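Long-range contact in chlorella virus DNA ligase-adenylate (Chlorella virus, PDB 1FVI), which probably seals nicks in DNA with ATP as the source of energy, working through a covalent lysyl-adenylate intermediate and a divalent metal cation: residues Lys187-Met199 and Lys262-Glu276. The protein carries 1 engineered substitution. Residues are numbered along the deposited sequence; the frame is centred on the assembly and turned at random.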
loop_
_atom_site.group_PDB
_atom_site.type_symbol
_atom_site.label_atom_id
_atom_site.label_comp_id
_atom_site.label_asym_id
_atom_site.label_seq_id
_atom_site.Cartn_x
_atom_site.Cartn_y
_atom_site.Cartn_z
ATOM N N LYS A 187 -4.608 6.979 8.844
ATOM C CA LYS A 187 -4.594 5.700 9.534
ATOM C C LYS A 187 -5.684 5.863 10.594
ATOM O O LYS A 187 -5.428 6.233 11.732
ATOM C CB LYS A 187 -3.205 5.419 10.126
ATOM C CG LYS A 187 -2.134 5.144 9.054
ATOM C CD LYS A 187 -0.719 5.207 9.605
ATOM C CE LYS A 187 -0.423 4.071 10.558
ATOM N NZ LYS A 187 0.957 4.171 11.122
ATOM N N GLN A 188 -6.924 5.688 10.151
ATOM C CA GLN A 188 -8.075 5.849 11.014
ATOM C C GLN A 188 -8.490 4.590 11.763
ATOM O O GLN A 188 -9.222 4.686 12.741
ATOM C CB GLN A 188 -9.251 6.412 10.214
ATOM C CG GLN A 188 -9.040 7.838 9.697
ATOM C CD GLN A 188 -9.141 8.906 10.784
ATOM O OE1 GLN A 188 -10.155 9.018 11.469
ATOM N NE2 GLN A 188 -8.105 9.711 10.920
ATOM N N PHE A 189 -8.021 3.421 11.323
ATOM C CA PHE A 189 -8.372 2.167 11.997
ATOM C C PHE A 189 -7.549 1.984 13.261
ATOM O O PHE A 189 -6.398 2.423 13.330
ATOM C CB PHE A 189 -8.238 0.944 11.080
ATOM C CG PHE A 189 -9.402 0.743 10.155
ATOM C CD1 PHE A 189 -10.064 1.829 9.602
ATOM C CD2 PHE A 189 -9.791 -0.537 9.776
ATOM C CE1 PHE A 189 -11.089 1.646 8.677
ATOM C CE2 PHE A 189 -10.830 -0.734 8.840
ATOM C CZ PHE A 189 -11.472 0.356 8.293
ATOM N N LYS A 190 -8.160 1.319 14.238
ATOM C CA LYS A 190 -7.583 1.070 15.558
ATOM C C LYS A 190 -7.031 -0.343 15.652
ATOM O O LYS A 190 -7.570 -1.253 15.041
ATOM C CB LYS A 190 -8.699 1.253 16.591
ATOM C CG LYS A 190 -8.284 1.555 18.013
ATOM C CD LYS A 190 -9.538 1.925 18.814
ATOM C CE LYS A 190 -9.233 2.508 20.189
ATOM N NZ LYS A 190 -8.811 1.474 21.168
ATOM N N ASP A 191 -5.964 -0.511 16.429
ATOM C CA ASP A 191 -5.330 -1.801 16.650
ATOM C C ASP A 191 -5.916 -2.492 17.868
ATOM O O ASP A 191 -6.005 -1.905 18.950
ATOM C CB ASP A 191 -3.840 -1.631 16.894
ATOM C CG ASP A 191 -3.087 -1.309 15.648
ATOM O OD1 ASP A 191 -3.105 -2.137 14.709
ATOM O OD2 ASP A 191 -2.478 -0.222 15.613
ATOM N N ALA A 192 -6.259 -3.761 17.701
ATOM C CA ALA A 192 -6.822 -4.545 18.788
ATOM C C ALA A 192 -6.387 -6.011 18.680
ATOM O O ALA A 192 -5.809 -6.439 17.674
ATOM C CB ALA A 192 -8.348 -4.425 18.790
ATOM N N GLU A 193 -6.631 -6.763 19.746
ATOM C CA GLU A 193 -6.276 -8.173 19.795
ATOM C C GLU A 193 -7.493 -8.995 20.175
ATOM O O GLU A 193 -8.355 -8.542 20.925
ATOM C CB GLU A 193 -5.157 -8.425 20.814
ATOM C CG GLU A 193 -3.773 -8.129 20.316
ATOM C CD GLU A 193 -2.726 -8.279 21.404
ATOM O OE1 GLU A 193 -2.850 -9.205 22.236
ATOM O OE2 GLU A 193 -1.772 -7.471 21.428
ATOM N N ALA A 194 -7.534 -10.221 19.673
ATOM C CA ALA A 194 -8.633 -11.120 19.948
ATOM C C ALA A 194 -8.125 -12.557 20.007
ATOM O O ALA A 194 -7.104 -12.897 19.402
ATOM C CB ALA A 194 -9.685 -10.971 18.882
ATOM N N THR A 195 -8.795 -13.382 20.802
ATOM C CA THR A 195 -8.402 -14.774 20.915
ATOM C C THR A 195 -9.229 -15.573 19.916
ATOM O O THR A 195 -10.428 -15.328 19.773
ATOM C CB THR A 195 -8.650 -15.309 22.348
ATOM O OG1 THR A 195 -7.776 -14.639 23.264
ATOM C CG2 THR A 195 -8.403 -16.822 22.425
ATOM N N ILE A 196 -8.582 -16.487 19.193
ATOM C CA ILE A 196 -9.278 -17.324 18.223
ATOM C C ILE A 196 -10.016 -18.434 18.971
ATOM O O ILE A 196 -9.456 -19.051 19.878
ATOM C CB ILE A 196 -8.294 -17.988 17.259
ATOM C CG1 ILE A 196 -7.437 -16.920 16.581
ATOM C CG2 ILE A 196 -9.049 -18.828 16.224
ATOM C CD1 ILE A 196 -6.238 -17.485 15.835
ATOM N N ILE A 197 -11.274 -18.673 18.603
ATOM C CA ILE A 197 -12.063 -19.723 19.240
ATOM C C ILE A 197 -12.480 -20.827 18.261
ATOM O O ILE A 197 -12.456 -22.001 18.609
ATOM C CB ILE A 197 -13.274 -19.159 19.992
ATOM C CG1 ILE A 197 -14.278 -18.561 19.030
ATOM C CG2 ILE A 197 -12.824 -18.090 20.991
ATOM C CD1 ILE A 197 -15.308 -17.702 19.729
ATOM N N SER A 198 -12.788 -20.457 17.023
ATOM C CA SER A 198 -13.165 -21.435 16.001
ATOM C C SER A 198 -12.878 -20.895 14.583
ATOM O O SER A 198 -12.467 -19.754 14.429
ATOM C CB SER A 198 -14.642 -21.832 16.143
ATOM O OG SER A 198 -15.493 -20.725 15.903
ATOM N N MET A 199 -13.061 -21.738 13.565
ATOM C CA MET A 199 -12.836 -21.354 12.172
ATOM C C MET A 199 -13.938 -21.865 11.263
ATOM O O MET A 199 -14.609 -22.856 11.565
ATOM C CB MET A 199 -11.505 -21.893 11.654
ATOM C CG MET A 199 -10.297 -21.288 12.306
ATOM S SD MET A 199 -8.798 -21.950 11.608
ATOM C CE MET A 199 -7.603 -21.262 12.787
ATOM N N LYS A 262 -5.432 -25.878 12.090
ATOM C CA LYS A 262 -6.345 -25.096 12.927
ATOM C C LYS A 262 -6.340 -25.426 14.410
ATOM O O LYS A 262 -6.473 -24.551 15.265
ATOM C CB LYS A 262 -7.772 -25.118 12.370
ATOM C CG LYS A 262 -8.381 -26.464 12.132
ATOM C CD LYS A 262 -9.746 -26.276 11.502
ATOM C CE LYS A 262 -10.352 -27.597 11.068
ATOM N NZ LYS A 262 -9.521 -28.302 10.050
ATOM N N GLU A 263 -6.102 -26.687 14.707
ATOM C CA GLU A 263 -6.060 -27.160 16.071
ATOM C C GLU A 263 -4.928 -26.459 16.834
ATOM O O GLU A 263 -4.951 -26.400 18.057
ATOM C CB GLU A 263 -5.856 -28.677 16.066
ATOM C CG GLU A 263 -6.785 -29.460 15.089
ATOM C CD GLU A 263 -6.396 -29.371 13.596
ATOM O OE1 GLU A 263 -5.192 -29.255 13.278
ATOM O OE2 GLU A 263 -7.306 -29.438 12.736
ATOM N N SER A 264 -3.961 -25.919 16.086
ATOM C CA SER A 264 -2.787 -25.199 16.623
ATOM C C SER A 264 -2.999 -23.711 16.923
ATOM O O SER A 264 -2.294 -23.137 17.759
ATOM C CB SER A 264 -1.597 -25.302 15.655
ATOM O OG SER A 264 -1.153 -26.637 15.512
ATOM N N TYR A 265 -3.935 -23.080 16.220
ATOM C CA TYR A 265 -4.190 -21.658 16.409
ATOM C C TYR A 265 -5.337 -21.340 17.345
ATOM O O TYR A 265 -5.512 -20.179 17.727
ATOM C CB TYR A 265 -4.408 -20.977 15.064
ATOM C CG TYR A 265 -3.282 -21.256 14.114
ATOM C CD1 TYR A 265 -3.425 -22.200 13.093
ATOM C CD2 TYR A 265 -2.036 -20.656 14.295
ATOM C CE1 TYR A 265 -2.363 -22.547 12.291
ATOM C CE2 TYR A 265 -0.962 -20.996 13.494
ATOM C CZ TYR A 265 -1.133 -21.947 12.495
ATOM O OH TYR A 265 -0.062 -22.312 11.716
ATOM N N ILE A 266 -6.123 -22.357 17.700
ATOM C CA ILE A 266 -7.238 -22.158 18.610
ATOM C C ILE A 266 -6.677 -21.704 19.954
ATOM O O ILE A 266 -5.824 -22.365 20.548
ATOM C CB ILE A 266 -8.079 -23.436 18.754
ATOM C CG1 ILE A 266 -8.656 -23.816 17.393
ATOM C CG2 ILE A 266 -9.236 -23.210 19.729
ATOM C CD1 ILE A 266 -9.669 -22.831 16.848
ATOM N N GLY A 267 -7.117 -20.533 20.396
ATOM C CA GLY A 267 -6.610 -19.992 21.640
ATOM C C GLY A 267 -5.478 -19.005 21.384
ATOM O O GLY A 267 -4.985 -18.373 22.326
ATOM N N LYS A 268 -5.025 -18.901 20.131
ATOM C CA LYS A 268 -3.971 -17.945 19.786
ATOM C C LYS A 268 -4.553 -16.533 19.718
ATOM O O LYS A 268 -5.733 -16.339 19.401
ATOM C CB LYS A 268 -3.309 -18.292 18.452
ATOM C CG LYS A 268 -2.377 -19.476 18.513
ATOM C CD LYS A 268 -1.255 -19.266 19.528
ATOM C CE LYS A 268 -0.384 -20.511 19.670
ATOM N NZ LYS A 268 -1.158 -21.726 20.090
ATOM N N MET A 269 -3.725 -15.552 20.052
ATOM C CA MET A 269 -4.131 -14.154 20.022
ATOM C C MET A 269 -3.771 -13.573 18.646
ATOM O O MET A 269 -2.638 -13.702 18.194
ATOM C CB MET A 269 -3.358 -13.390 21.097
ATOM C CG MET A 269 -3.990 -12.086 21.526
ATOM S SD MET A 269 -5.364 -12.367 22.665
ATOM C CE MET A 269 -4.655 -11.816 24.230
ATOM N N VAL A 270 -4.729 -12.958 17.965
ATOM C CA VAL A 270 -4.441 -12.344 16.668
ATOM C C VAL A 270 -4.547 -10.812 16.736
ATOM O O VAL A 270 -5.326 -10.268 17.529
ATOM C CB VAL A 270 -5.388 -12.871 15.529
ATOM C CG1 VAL A 270 -5.234 -14.368 15.356
ATOM C CG2 VAL A 270 -6.840 -12.521 15.810
ATOM N N LYS A 271 -3.684 -10.130 15.982
ATOM C CA LYS A 271 -3.703 -8.666 15.891
ATOM C C LYS A 271 -4.626 -8.309 14.716
ATOM O O LYS A 271 -4.535 -8.919 13.649
ATOM C CB LYS A 271 -2.297 -8.110 15.604
ATOM C CG LYS A 271 -1.202 -8.624 16.533
ATOM C CD LYS A 271 0.087 -7.795 16.425
ATOM C CE LYS A 271 0.719 -7.847 15.039
ATOM N NZ LYS A 271 1.265 -9.194 14.700
ATOM N N PHE A 272 -5.530 -7.354 14.915
ATOM C CA PHE A 272 -6.440 -6.928 13.847
ATOM C C PHE A 272 -6.714 -5.443 13.966
ATOM O O PHE A 272 -6.308 -4.808 14.934
ATOM C CB PHE A 272 -7.769 -7.723 13.856
ATOM C CG PHE A 272 -8.696 -7.410 15.025
ATOM C CD1 PHE A 272 -9.884 -6.700 14.813
ATOM C CD2 PHE A 272 -8.389 -7.832 16.325
ATOM C CE1 PHE A 272 -10.756 -6.412 15.871
ATOM C CE2 PHE A 272 -9.252 -7.550 17.387
ATOM C CZ PHE A 272 -10.440 -6.836 17.160
ATOM N N LYS A 273 -7.345 -4.885 12.945
ATOM C CA LYS A 273 -7.708 -3.474 12.937
ATOM C C LYS A 273 -9.186 -3.407 12.616
ATOM O O LYS A 273 -9.752 -4.354 12.060
ATOM C CB LYS A 273 -6.913 -2.688 11.871
ATOM C CG LYS A 273 -5.477 -2.322 12.273
ATOM C CD LYS A 273 -4.680 -1.764 11.102
ATOM C CE LYS A 273 -3.222 -1.485 11.481
ATOM N NZ LYS A 273 -3.064 -0.340 12.433
ATOM N N TYR A 274 -9.797 -2.276 12.956
ATOM C CA TYR A 274 -11.215 -2.041 12.702
ATOM C C TYR A 274 -11.474 -0.559 12.917
ATOM O O TYR A 274 -10.616 0.150 13.433
ATOM C CB TYR A 274 -12.091 -2.862 13.678
ATOM C CG TYR A 274 -11.942 -2.432 15.120
ATOM C CD1 TYR A 274 -12.920 -1.660 15.736
ATOM C CD2 TYR A 274 -10.794 -2.752 15.846
ATOM C CE1 TYR A 274 -12.757 -1.214 17.029
ATOM C CE2 TYR A 274 -10.622 -2.315 17.132
ATOM C CZ TYR A 274 -11.605 -1.545 17.725
ATOM O OH TYR A 274 -11.441 -1.107 19.022
ATOM N N PHE A 275 -12.648 -0.090 12.505
ATOM C CA PHE A 275 -13.001 1.306 12.717
ATOM C C PHE A 275 -13.880 1.461 13.973
ATOM O O PHE A 275 -14.962 0.898 14.051
ATOM C CB PHE A 275 -13.721 1.907 11.496
ATOM C CG PHE A 275 -14.015 3.372 11.651
ATOM C CD1 PHE A 275 -12.976 4.276 11.874
ATOM C CD2 PHE A 275 -15.324 3.840 11.673
ATOM C CE1 PHE A 275 -13.229 5.621 12.124
ATOM C CE2 PHE A 275 -15.589 5.196 11.926
ATOM C CZ PHE A 275 -14.536 6.081 12.152
ATOM N N GLU A 276 -13.413 2.225 14.952
ATOM C CA GLU A 276 -14.197 2.451 16.176
ATOM C C GLU A 276 -15.488 3.217 15.869
ATOM O O GLU A 276 -15.466 4.419 15.642
ATOM C CB GLU A 276 -13.371 3.240 17.197
ATOM C CG GLU A 276 -14.125 3.655 18.453
ATOM C CD GLU A 276 -14.039 2.631 19.565
ATOM O OE1 GLU A 276 -12.903 2.225 19.909
ATOM O OE2 GLU A 276 -15.101 2.251 20.108
HETATM O O HOH W 1 -10.959 4.112 14.692
HETATM O O HOH W 2 -4.345 2.044 11.845
HETATM O O HOH W 3 -3.086 -5.056 14.725
#
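A192 packs against the rings of F272 and Y274, and A194 against F272, where strands 190-199 and 269-275 run antiparallel inside the five-stranded sheet of the OB-like domain. A192 CB is 3.5 Å from F272 CE2 and lies at the edge of the Y274 ring, 3.5 Å from Y274 CE2. Both rings can lean over the neighbouring strand because each CG lies between the backbone N and the carbonyl carbon (chi1 70° and 66°), and the short alanine side chains leave them room. Y239 meets F272 edge-to-face and hydrogen-bonds the hydroxyl of Y274. Beneath the side chains, paired amides join K190 to Y274, A192 to F272 (A192 N to F272 O, 3.0 Å) and A194 to V270. Farther along, branched I196 crosses V270 at about a right angle, and the 3.3 Å between I196 CD1 and V270 CG1 is tighter than usual; I291 touches both. A type II turn, Y265 to K268, leads into strand 269-275; in it G267, whose positive phi would jam a CB against the carbonyl O of I266, gives its N-H to I196 O. At the other end F189 offers a ring face to F275 CB (4.2 Å from the centroid), while E151 binds the backbone N of F189.

The opposite face, with D191, E193, T195, K271 and K273, is looser and wetter. D191 and K273 run side by side, and K273 NZ reaches D191 OD1 at 2.9 Å from the syn side, 34° out of the carboxylate plane. One water links K273 NZ to F189 O, another D191 OD1 to F272 O. Amide pairing and apolar packing thus hold the strands together, while the solvated ion pair probably adds less stability.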